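Local coordinates for putative ABC-transporter ATP-binding protein (Alicyclobacillus acidocaldarius, PDB 1Z47) that probably binds and hydrolyses ATP as the motor subunit of a putative ABC-type sulfate importer, at residues Ile15-Val20 and Gly70-Gly75; Phe36-Gly41 and Thr198-Thr203; Glu40-Gly45 and Val212-Leu217. All blocks are in the same frame, centred on the assembly; numbering follows the deposited sequence.

Contact 1: Ile15-Val20 and Gly70-Gly75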
loop_
_atom_site.group_PDB
_atom_site.type_symbol
_atom_site.label_atom_id
_atom_site.label_comp_id
_atom_site.label_asym_id
_atom_site.label_seq_id
_atom_site.Cartn_x
_atom_site.Cartn_y
_atom_site.Cartn_z
ATOM N N ILE B 15 6.078 8.457 27.201
ATOM C CA ILE B 15 7.391 8.600 26.570
ATOM C C ILE B 15 7.739 10.051 26.254
ATOM O O ILE B 15 6.880 10.828 25.828
ATOM C CB ILE B 15 7.483 7.801 25.235
ATOM C CG1 ILE B 15 6.958 6.372 25.427
ATOM C CG2 ILE B 15 8.934 7.746 24.777
ATOM C CD1 ILE B 15 7.043 5.510 24.166
ATOM N N GLU B 16 8.999 10.418 26.457
ATOM C CA GLU B 16 9.407 11.785 26.160
ATOM C C GLU B 16 10.853 11.900 25.740
ATOM O O GLU B 16 11.753 11.274 26.314
ATOM C CB GLU B 16 9.140 12.721 27.354
ATOM C CG GLU B 16 9.521 14.187 27.064
ATOM C CD GLU B 16 9.037 15.175 28.131
ATOM O OE1 GLU B 16 9.296 16.390 27.966
ATOM O OE2 GLU B 16 8.401 14.750 29.124
ATOM N N PHE B 17 11.075 12.679 24.691
ATOM C CA PHE B 17 12.429 12.916 24.225
ATOM C C PHE B 17 12.751 14.362 24.599
ATOM O O PHE B 17 11.934 15.254 24.392
ATOM C CB PHE B 17 12.540 12.734 22.697
ATOM C CG PHE B 17 12.872 11.322 22.270
ATOM C CD1 PHE B 17 13.644 11.092 21.130
ATOM C CD2 PHE B 17 12.403 10.227 22.994
ATOM C CE1 PHE B 17 13.946 9.791 20.717
ATOM C CE2 PHE B 17 12.699 8.923 22.590
ATOM C CZ PHE B 17 13.471 8.705 21.450
ATOM N N VAL B 18 13.934 14.577 25.153
ATOM C CA VAL B 18 14.361 15.920 25.547
ATOM C C VAL B 18 15.628 16.270 24.785
ATOM O O VAL B 18 16.713 15.772 25.105
ATOM C CB VAL B 18 14.644 15.997 27.068
ATOM C CG1 VAL B 18 15.125 17.409 27.445
ATOM C CG2 VAL B 18 13.388 15.647 27.838
ATOM N N GLY B 19 15.474 17.107 23.762
ATOM C CA GLY B 19 16.610 17.527 22.960
ATOM C C GLY B 19 17.509 16.368 22.582
ATOM O O GLY B 19 18.730 16.448 22.709
ATOM N N VAL B 20 16.895 15.284 22.113
ATOM C CA VAL B 20 17.634 14.095 21.731
ATOM C C VAL B 20 18.318 14.299 20.393
ATOM O O VAL B 20 17.710 14.752 19.417
ATOM C CB VAL B 20 16.706 12.873 21.660
ATOM C CG1 VAL B 20 17.490 11.661 21.196
ATOM C CG2 VAL B 20 16.069 12.627 23.037
ATOM N N GLY B 70 20.794 15.056 24.869
ATOM C CA GLY B 70 19.375 14.956 25.146
ATOM C C GLY B 70 19.075 13.703 25.934
ATOM O O GLY B 70 19.946 12.861 26.126
ATOM N N ASP B 71 17.843 13.568 26.402
ATOM C CA ASP B 71 17.486 12.395 27.185
ATOM C C ASP B 71 16.137 11.804 26.800
ATOM O O ASP B 71 15.295 12.478 26.208
ATOM C CB ASP B 71 17.479 12.732 28.685
ATOM C CG ASP B 71 18.865 13.077 29.222
ATOM O OD1 ASP B 71 19.223 14.275 29.242
ATOM O OD2 ASP B 71 19.603 12.141 29.613
ATOM N N VAL B 72 15.943 10.536 27.155
ATOM C CA VAL B 72 14.697 9.834 26.876
ATOM C C VAL B 72 14.030 9.411 28.177
ATOM O O VAL B 72 14.647 8.779 29.031
ATOM C CB VAL B 72 14.930 8.579 26.001
ATOM C CG1 VAL B 72 16.072 7.749 26.565
ATOM C CG2 VAL B 72 13.641 7.753 25.934
ATOM N N TRP B 73 12.760 9.760 28.309
ATOM C CA TRP B 73 12.000 9.441 29.497
ATOM C C TRP B 73 10.849 8.506 29.192
ATOM O O TRP B 73 10.232 8.591 28.128
ATOM C CB TRP B 73 11.447 10.725 30.105
ATOM C CG TRP B 73 12.489 11.591 30.693
ATOM C CD1 TRP B 73 13.583 12.114 30.065
ATOM C CD2 TRP B 73 12.562 12.013 32.051
ATOM N NE1 TRP B 73 14.339 12.838 30.956
ATOM C CE2 TRP B 73 13.734 12.792 32.184
ATOM C CE3 TRP B 73 11.749 11.807 33.174
ATOM C CZ2 TRP B 73 14.115 13.366 33.399
ATOM C CZ3 TRP B 73 12.126 12.376 34.380
ATOM C CH2 TRP B 73 13.301 13.148 34.483
ATOM N N ILE B 74 10.560 7.624 30.142
ATOM C CA ILE B 74 9.472 6.670 30.023
ATOM C C ILE B 74 8.803 6.543 31.390
ATOM O O ILE B 74 9.438 6.135 32.360
ATOM C CB ILE B 74 9.974 5.273 29.567
ATOM C CG1 ILE B 74 10.534 5.356 28.140
ATOM C CG2 ILE B 74 8.825 4.282 29.591
ATOM C CD1 ILE B 74 11.112 4.046 27.600
ATOM N N GLY B 75 7.523 6.897 31.454
ATOM C CA GLY B 75 6.796 6.828 32.708
ATOM C C GLY B 75 7.377 7.804 33.718
ATOM O O GLY B 75 7.412 7.527 34.922
#
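Phe17 and Val72 lie side by side in a non-hydrogen-bonded pair, with CE2 of the Phe17 ring 3.7 Å from CG2 of Val72. CG2 is the branch of Val72 that stands anti to the backbone N (CG1 has chi1 48°), and this turns it to the ring. On the same face Ile15 pairs with Ile74, more loosely, CG2 of Ile15 coming 4.4 Å from CG1 of Ile74. The axes of strands 15-17 and 71-74 run antiparallel and approach to 4.6 Å, and the backbones are tied two by two. Trp73 N bonds Glu16 O at 2.7 Å, and Glu16 N bonds Trp73 O in return; Val18 N bonds Asp71 O at 2.7 Å. Gly70, where the chain turns a corner, has backbone angles that would jam a CB against the preceding carbonyl O. The other face carries Glu16, Val18, Asp71 and Trp73 and is the more exposed one; there CG2 of Val18 approaches CD1 of Trp73 at 4.2 Å. On this face Asp71 OD2 is hydrogen-bonded to the hydroxyl of Thr80. Gly19 and Val20 form a G1 bulge opposite Val34. This is part of the antiparallel sheet of the ABC ATPase domain: strand 34-38 lies along the far side of strand 15-22, Phe17 stacks on Phe36, and helix 54-62 covers Phe17 with Ile57, Leu60 and Ile61.

Contact 2: Phe36-Gly41 and Thr198-Thr203; sequences FQIREG and TSVFVT
Thr198 OG1 is gripped twice: Gly41 N donates to it over 3.1 Å in a nearly straight bond, and the hydroxyl of Thr14 bonds it from the start of the modelled chain. The contact lies where the two sheets of the ABC ATPase domain meet, strand 34-38 belonging to the antiparallel sheet and strand 198-203 to the mostly parallel core sheet of the P-loop NTPase fold. After Ile38 the chain leaves the first sheet, passes through Arg39, Glu40 and Gly41, and enters the core as strand 43-47, which runs next to strand 198-203. The two segments therefore meet at an angle and not as paired strands, their touching parts pointing 127° apart. Gly41 takes a positive phi at this corner, a conformation that favours glycine, and its N comes to face the threonine.

The two branches of Thr198 divide the work. OG1, beside the backbone N (chi1 -62°), reaches the loop amide, while CG2 turns to the carbonyl of Arg39 and to Ile38, whose CG2 it meets obliquely at 4.0 Å. A valine in place of Thr198 would probably keep much of this methyl packing but leave the amide of Gly41 and the hydroxyl of Thr14 without their common partner, making the corner less firmly fixed. Further in, the contact is wholly apolar. Ile15 and Val44 also touch Ile38, and Leu58 of helix 54-62 packs on Val200, so Ile38 and Val200 lie in the buried layer between sheets and helix. Ile38 itself lies across Val200, its extended CG1 branch (chi2 175°) carrying CD1 to 4.0 Å from Val200 CG2.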
loop_
_atom_site.group_PDB
_atom_site.type_symbol
_atom_site.label_atom_id
_atom_site.label_comp_id
_atom_site.label_asym_id
_atom_site.label_seq_id
_atom_site.Cartn_x
_atom_site.Cartn_y
_atom_site.Cartn_z
ATOM N N PHE B 36 9.478 15.548 22.086
ATOM C CA PHE B 36 8.056 15.293 21.934
ATOM C C PHE B 36 7.577 14.559 23.164
ATOM O O PHE B 36 8.369 14.009 23.923
ATOM C CB PHE B 36 7.764 14.445 20.676
ATOM C CG PHE B 36 8.510 13.132 20.627
ATOM C CD1 PHE B 36 8.119 12.059 21.425
ATOM C CD2 PHE B 36 9.622 12.977 19.799
ATOM C CE1 PHE B 36 8.825 10.848 21.399
ATOM C CE2 PHE B 36 10.337 11.772 19.763
ATOM C CZ PHE B 36 9.936 10.704 20.568
ATOM N N GLN B 37 6.271 14.551 23.354
ATOM C CA GLN B 37 5.697 13.861 24.490
ATOM C C GLN B 37 4.566 12.981 23.997
ATOM O O GLN B 37 3.600 13.476 23.406
ATOM C CB GLN B 37 5.137 14.858 25.500
ATOM C CG GLN B 37 6.079 15.985 25.887
ATOM C CD GLN B 37 5.537 16.790 27.055
ATOM O OE1 GLN B 37 5.608 16.357 28.207
ATOM N NE2 GLN B 37 4.974 17.957 26.762
ATOM N N ILE B 38 4.685 11.680 24.240
ATOM C CA ILE B 38 3.641 10.739 23.847
ATOM C C ILE B 38 2.796 10.421 25.088
ATOM O O ILE B 38 3.336 10.121 26.156
ATOM C CB ILE B 38 4.264 9.446 23.262
ATOM C CG1 ILE B 38 4.882 9.756 21.888
ATOM C CG2 ILE B 38 3.210 8.365 23.126
ATOM C CD1 ILE B 38 5.638 8.587 21.262
ATOM N N ARG B 39 1.476 10.499 24.936
ATOM C CA ARG B 39 0.542 10.238 26.033
ATOM C C ARG B 39 0.384 8.750 26.395
ATOM O O ARG B 39 0.606 7.850 25.568
ATOM C CB ARG B 39 -0.832 10.821 25.687
ATOM C CG ARG B 39 -0.786 12.248 25.134
ATOM C CD ARG B 39 -2.183 12.801 24.866
ATOM N NE ARG B 39 -2.824 13.287 26.090
ATOM C CZ ARG B 39 -4.094 13.677 26.177
ATOM N NH1 ARG B 39 -4.575 14.102 27.336
ATOM N NH2 ARG B 39 -4.888 13.634 25.111
ATOM N N GLU B 40 -0.007 8.494 27.641
ATOM C CA GLU B 40 -0.203 7.122 28.095
ATOM C C GLU B 40 -1.362 6.451 27.346
ATOM O O GLU B 40 -2.439 7.046 27.155
ATOM C CB GLU B 40 -0.449 7.098 29.620
ATOM C CG GLU B 40 0.783 7.519 30.446
ATOM C CD GLU B 40 0.563 7.480 31.966
ATOM O OE1 GLU B 40 0.379 6.376 32.536
ATOM O OE2 GLU B 40 0.584 8.561 32.597
ATOM N N GLY B 41 -1.124 5.214 26.903
ATOM C CA GLY B 41 -2.150 4.470 26.193
ATOM C C GLY B 41 -2.350 4.935 24.763
ATOM O O GLY B 41 -3.299 4.540 24.083
ATOM N N THR B 198 0.984 1.599 25.690
ATOM C CA THR B 198 1.448 2.748 24.903
ATOM C C THR B 198 2.199 2.113 23.723
ATOM O O THR B 198 3.119 1.324 23.929
ATOM C CB THR B 198 2.440 3.623 25.715
ATOM O OG1 THR B 198 1.777 4.150 26.875
ATOM C CG2 THR B 198 2.973 4.785 24.855
ATOM N N SER B 199 1.828 2.456 22.494
ATOM C CA SER B 199 2.479 1.838 21.345
ATOM C C SER B 199 3.044 2.829 20.322
ATOM O O SER B 199 2.431 3.857 20.045
ATOM C CB SER B 199 1.478 0.915 20.641
ATOM O OG SER B 199 1.038 -0.136 21.482
ATOM N N VAL B 200 4.204 2.496 19.770
ATOM C CA VAL B 200 4.862 3.331 18.762
ATOM C C VAL B 200 5.269 2.405 17.605
ATOM O O VAL B 200 5.859 1.346 17.836
ATOM C CB VAL B 200 6.161 3.992 19.293
ATOM C CG1 VAL B 200 6.637 5.080 18.303
ATOM C CG2 VAL B 200 5.927 4.614 20.672
ATOM N N PHE B 201 4.979 2.802 16.367
ATOM C CA PHE B 201 5.363 1.956 15.239
ATOM C C PHE B 201 6.005 2.825 14.165
ATOM O O PHE B 201 5.748 4.022 14.089
ATOM C CB PHE B 201 4.145 1.196 14.691
ATOM C CG PHE B 201 3.088 2.073 14.081
ATOM C CD1 PHE B 201 3.065 2.313 12.701
ATOM C CD2 PHE B 201 2.085 2.628 14.878
ATOM C CE1 PHE B 201 2.054 3.085 12.137
ATOM C CE2 PHE B 201 1.072 3.401 14.336
ATOM C CZ PHE B 201 1.046 3.635 12.955
ATOM N N VAL B 202 6.858 2.211 13.362
ATOM C CA VAL B 202 7.581 2.907 12.300
ATOM C C VAL B 202 6.897 2.620 10.973
ATOM O O VAL B 202 6.432 1.501 10.742
ATOM C CB VAL B 202 9.050 2.407 12.258
ATOM C CG1 VAL B 202 9.699 2.735 10.915
ATOM C CG2 VAL B 202 9.852 3.054 13.424
ATOM N N THR B 203 6.824 3.623 10.102
ATOM C CA THR B 203 6.190 3.413 8.803
ATOM C C THR B 203 6.521 4.492 7.763
ATOM O O THR B 203 6.723 5.662 8.089
ATOM C CB THR B 203 4.650 3.306 8.956
ATOM O OG1 THR B 203 4.066 2.962 7.697
ATOM C CG2 THR B 203 4.067 4.606 9.430
#

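Contact 3: Glu40-Gly45 and Val212-Leu217; sequences EGEMVG and VADRVL
Glu42 and Arg215 meet side-on, NE and NH2 of the arginine each taking one carboxylate oxygen through its syn lone pair. NE to OE1 measures 2.7 Å and NH2 to OE2 3.1 Å, both nearly straight, and the two flat groups lie only 13° from coplanar. Glu42 has CG anti to its backbone N and an extended chain beyond, Arg215 bends at chi3 (-61°), and the two side chains cross at about a right angle while their flat ends stay aligned. Further bonds, from Arg39 N to OE2 of Glu42 and from NH2 of Arg215 to Gln37 O, help to fix the pair. Asp214 closes a second tight ring: its OD1 accepts Met43 N at 2.7 Å with the anti lone pair, and its own N bonds Met43 O at 2.9 Å. OD2 of Asp214 turns to Arg189 in a salt bridge.

Within the sheet, Leu217 N bonds Gly45 O at 2.9 Å, whereas Gly45 N reaches Arg215 O over a longer 3.3 Å. Arg215 N is buried and finds no partner. The apolar packing is looser, with Val44 CG1 4.4 Å from Leu217 CB. Asp214 and Arg215 form the less buried border, against the enclosed Met43, Val44 and Gly45. Strands 43-45 and 215-217 run parallel, crossing at -35°, as neighbours in the core sheet of a P-loop NTPase; strand 43-47 leads toward the probable Walker A loop.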
loop_
_atom_site.group_PDB
_atom_site.type_symbol
_atom_site.label_atom_id
_atom_site.label_comp_id
_atom_site.label_asym_id
_atom_site.label_seq_id
_atom_site.Cartn_x
_atom_site.Cartn_y
_atom_site.Cartn_z
ATOM N N GLU B 40 -0.007 8.494 27.641
ATOM C CA GLU B 40 -0.203 7.122 28.095
ATOM C C GLU B 40 -1.362 6.451 27.346
ATOM O O GLU B 40 -2.439 7.046 27.155
ATOM C CB GLU B 40 -0.449 7.098 29.620
ATOM C CG GLU B 40 0.783 7.519 30.446
ATOM C CD GLU B 40 0.563 7.480 31.966
ATOM O OE1 GLU B 40 0.379 6.376 32.536
ATOM O OE2 GLU B 40 0.584 8.561 32.597
ATOM N N GLY B 41 -1.124 5.214 26.903
ATOM C CA GLY B 41 -2.150 4.470 26.193
ATOM C C GLY B 41 -2.350 4.935 24.763
ATOM O O GLY B 41 -3.299 4.540 24.083
ATOM N N GLU B 42 -1.451 5.780 24.289
ATOM C CA GLU B 42 -1.593 6.280 22.929
ATOM C C GLU B 42 -0.847 5.376 21.953
ATOM O O GLU B 42 0.128 4.722 22.327
ATOM C CB GLU B 42 -1.021 7.700 22.838
ATOM C CG GLU B 42 -1.468 8.458 21.626
ATOM C CD GLU B 42 -0.942 9.886 21.589
ATOM O OE1 GLU B 42 -1.563 10.701 20.880
ATOM O OE2 GLU B 42 0.084 10.183 22.251
ATOM N N MET B 43 -1.312 5.339 20.709
ATOM C CA MET B 43 -0.623 4.568 19.679
ATOM C C MET B 43 -0.030 5.610 18.723
ATOM O O MET B 43 -0.775 6.277 18.026
ATOM C CB MET B 43 -1.602 3.688 18.908
ATOM C CG MET B 43 -0.965 2.976 17.716
ATOM S SD MET B 43 -1.880 1.496 17.310
ATOM C CE MET B 43 -0.775 0.252 17.985
ATOM N N VAL B 44 1.290 5.747 18.691
ATOM C CA VAL B 44 1.893 6.752 17.798
ATOM C C VAL B 44 2.633 6.160 16.604
ATOM O O VAL B 44 3.402 5.211 16.758
ATOM C CB VAL B 44 2.888 7.654 18.561
ATOM C CG1 VAL B 44 3.742 8.485 17.571
ATOM C CG2 VAL B 44 2.115 8.572 19.523
ATOM N N GLY B 45 2.403 6.738 15.427
ATOM C CA GLY B 45 3.094 6.287 14.235
ATOM C C GLY B 45 4.246 7.236 13.906
ATOM O O GLY B 45 4.070 8.458 13.846
ATOM N N VAL B 212 -4.298 3.659 11.625
ATOM C CA VAL B 212 -4.216 3.136 12.977
ATOM C C VAL B 212 -3.698 4.045 14.076
ATOM O O VAL B 212 -3.944 3.767 15.239
ATOM C CB VAL B 212 -3.389 1.817 13.017
ATOM C CG1 VAL B 212 -3.970 0.793 12.034
ATOM C CG2 VAL B 212 -1.958 2.094 12.689
ATOM N N ALA B 213 -3.011 5.132 13.735
ATOM C CA ALA B 213 -2.457 5.988 14.794
ATOM C C ALA B 213 -3.397 7.016 15.422
ATOM O O ALA B 213 -4.295 7.556 14.757
ATOM C CB ALA B 213 -1.207 6.690 14.280
ATOM N N ASP B 214 -3.189 7.266 16.716
ATOM C CA ASP B 214 -3.954 8.288 17.437
ATOM C C ASP B 214 -3.363 9.625 16.981
ATOM O O ASP B 214 -4.097 10.559 16.659
ATOM C CB ASP B 214 -3.795 8.097 18.941
ATOM C CG ASP B 214 -4.470 6.823 19.430
ATOM O OD1 ASP B 214 -3.821 6.039 20.141
ATOM O OD2 ASP B 214 -5.646 6.639 19.093
ATOM N N ARG B 215 -2.039 9.695 16.963
ATOM C CA ARG B 215 -1.309 10.868 16.468
ATOM C C ARG B 215 -0.095 10.413 15.659
ATOM O O ARG B 215 0.508 9.364 15.913
ATOM C CB ARG B 215 -0.846 11.805 17.597
ATOM C CG ARG B 215 -1.989 12.639 18.203
ATOM C CD ARG B 215 -1.443 13.711 19.111
ATOM N NE ARG B 215 -0.707 13.130 20.226
ATOM C CZ ARG B 215 0.178 13.786 20.957
ATOM N NH1 ARG B 215 0.450 15.063 20.680
ATOM N NH2 ARG B 215 0.778 13.172 21.968
ATOM N N VAL B 216 0.276 11.240 14.699
ATOM C CA VAL B 216 1.378 10.932 13.800
ATOM C C VAL B 216 2.534 11.904 13.959
ATOM O O VAL B 216 2.328 13.126 13.977
ATOM C CB VAL B 216 0.875 11.004 12.342
ATOM C CG1 VAL B 216 1.987 10.628 11.358
ATOM C CG2 VAL B 216 -0.333 10.089 12.184
ATOM N N LEU B 217 3.736 11.351 14.086
ATOM C CA LEU B 217 4.943 12.138 14.180
ATOM C C LEU B 217 5.619 12.094 12.784
ATOM O O LEU B 217 6.225 11.090 12.401
ATOM C CB LEU B 217 5.879 11.553 15.235
ATOM C CG LEU B 217 7.061 12.465 15.545
ATOM C CD1 LEU B 217 6.570 13.602 16.435
ATOM C CD2 LEU B 217 8.158 11.701 16.244
#

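How the contacts relate
Contacts 2 and 3 are nearly one site: their centres lie 5 Å apart, they share Glu40 and Gly41, and strand 43-47 runs between strands 198-203 and 215-220. Probable hydrogen bonds from Ser199 N to Glu42 O (2.8 Å) and from Val44 N to Ser199 O (2.6 Å) join them. Contact 1 belongs to the antiparallel sheet, its centre 12 Å from that of contact 2, and meets it through the probable bond Ile38 N to Ile15 O at 2.8 Å. Contact 3 stays about 6 Å from contact 1 at the nearest atoms. Contact 2 thus joins the antiparallel sheet to strand 198-203, neighbour of strand 43-47, which leads to the probable nucleotide-binding P-loop.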